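Local coordinates for MgGH51 (Meripilus giganteus, PDB 6ZPV), which hydrolyses terminal alpha-L-arabinofuranosyl linkages as a fungal GH51 alpha-L-arabinofuranosidase, probably trimming arabinose side groups from plant polysaccharides, at residues 22-25 with 29-32. Numbering follows the deposited sequence.
Sequences FEDI and GDGG
Two hydrogen bonds grip OD1 of Asp-24: the backbone N of Gly-29, 3.0 Å away, and the hydroxyl of Tyr-263. The amide of Gly-29 comes from above the carboxylate, 68° out of its plane. Its neighbour along the chain takes the other oxygen, the N of Asp-30 reaching OD2 at 2.9 Å on the syn side, much nearer the plane and with an N-H...O angle of 160°. One carboxylate thus spans two consecutive amides of the short turn 29-33. CG of Asp-24 lies anti to its own N (chi1 -156°), which carries the two oxygens across to the amides of Gly-29 and Asp-30. The fit there is close: a side chain at Gly-29 would run into OD2. CZ of Phe-22 touches CA of Gly-29 at 3.8 Å, ring edge against backbone, while the ring itself packs with Phe-225. OD2 of Asp-30 lies 3.8 Å from OD2 of Asp-24; Thr-266 bonds the other oxygen of Asp-30, and Asn-265 touches both side chains. Replacing Asp-24 by alanine removes both oxygens and is likely to leave the amides of Gly-29 and Asp-30 and the Tyr-263 hydroxyl without the carboxylate they share and to open a gap beside Gly-29. The contact folds the loop after strand 20-21, in the parallel barrel of this GH51 enzyme, back on itself. With two buried acidic groups so near each other, the two backbone N-H groups and the Tyr-263 hydroxyl probably help to stabilise the negative charge of Asp-24 beside that of Asp-30.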
# COMPACT_ATOMS: atom_id res chain seq x y z
N PHE A 22 -4.32 1.41 -1.02
CA PHE A 22 -2.99 1.89 -0.69
C PHE A 22 -2.95 3.42 -0.63
O PHE A 22 -3.37 4.12 -1.55
CB PHE A 22 -1.97 1.39 -1.72
CG PHE A 22 -0.54 1.72 -1.31
CD1 PHE A 22 0.06 2.92 -1.66
CD2 PHE A 22 0.20 0.85 -0.54
CE1 PHE A 22 1.34 3.22 -1.23
CE2 PHE A 22 1.48 1.16 -0.09
CZ PHE A 22 2.06 2.34 -0.46
N GLU A 23 -2.29 3.90 0.42
CA GLU A 23 -1.68 5.22 0.46
C GLU A 23 -0.39 5.03 1.26
O GLU A 23 -0.28 4.05 2.00
CB GLU A 23 -2.59 6.24 1.14
CG GLU A 23 -2.69 6.04 2.66
CD GLU A 23 -3.71 6.99 3.31
OE1 GLU A 23 -3.54 8.23 3.19
OE2 GLU A 23 -4.65 6.45 3.91
N ASP A 24 0.51 6.01 1.22
CA ASP A 24 1.71 5.96 2.07
C ASP A 24 1.28 6.43 3.46
O ASP A 24 1.05 7.64 3.72
CB ASP A 24 2.83 6.84 1.48
CG ASP A 24 4.17 6.40 1.96
OD1 ASP A 24 4.29 5.85 3.10
OD2 ASP A 24 5.18 6.56 1.17
N ILE A 25 1.10 5.46 4.37
CA ILE A 25 0.71 5.67 5.77
C ILE A 25 1.50 4.60 6.54
O ILE A 25 1.74 3.50 6.02
CB ILE A 25 -0.81 5.50 5.97
CG1 ILE A 25 -1.26 5.81 7.42
CG2 ILE A 25 -1.31 4.15 5.51
CD1 ILE A 25 -2.76 5.77 7.61
N GLY A 29 4.88 3.12 2.03
CA GLY A 29 5.54 3.39 0.74
C GLY A 29 7.02 3.53 1.00
O GLY A 29 7.77 2.55 0.96
N ASP A 30 7.44 4.75 1.33
CA ASP A 30 8.79 4.96 1.85
C ASP A 30 8.99 4.19 3.14
O ASP A 30 8.24 4.48 4.12
CB ASP A 30 9.03 6.44 2.05
CG ASP A 30 9.17 7.23 0.78
OD1 ASP A 30 9.85 6.85 -0.15
OD2 ASP A 30 8.51 8.23 0.67
N GLY A 31 9.94 3.27 3.18
CA GLY A 31 10.11 2.41 4.31
C GLY A 31 9.36 1.08 4.28
O GLY A 31 9.53 0.26 5.19
N GLY A 32 8.57 0.89 3.22
CA GLY A 32 7.66 -0.26 3.13
C GLY A 32 7.73 -0.93 1.80
O GLY A 32 8.72 -1.61 1.44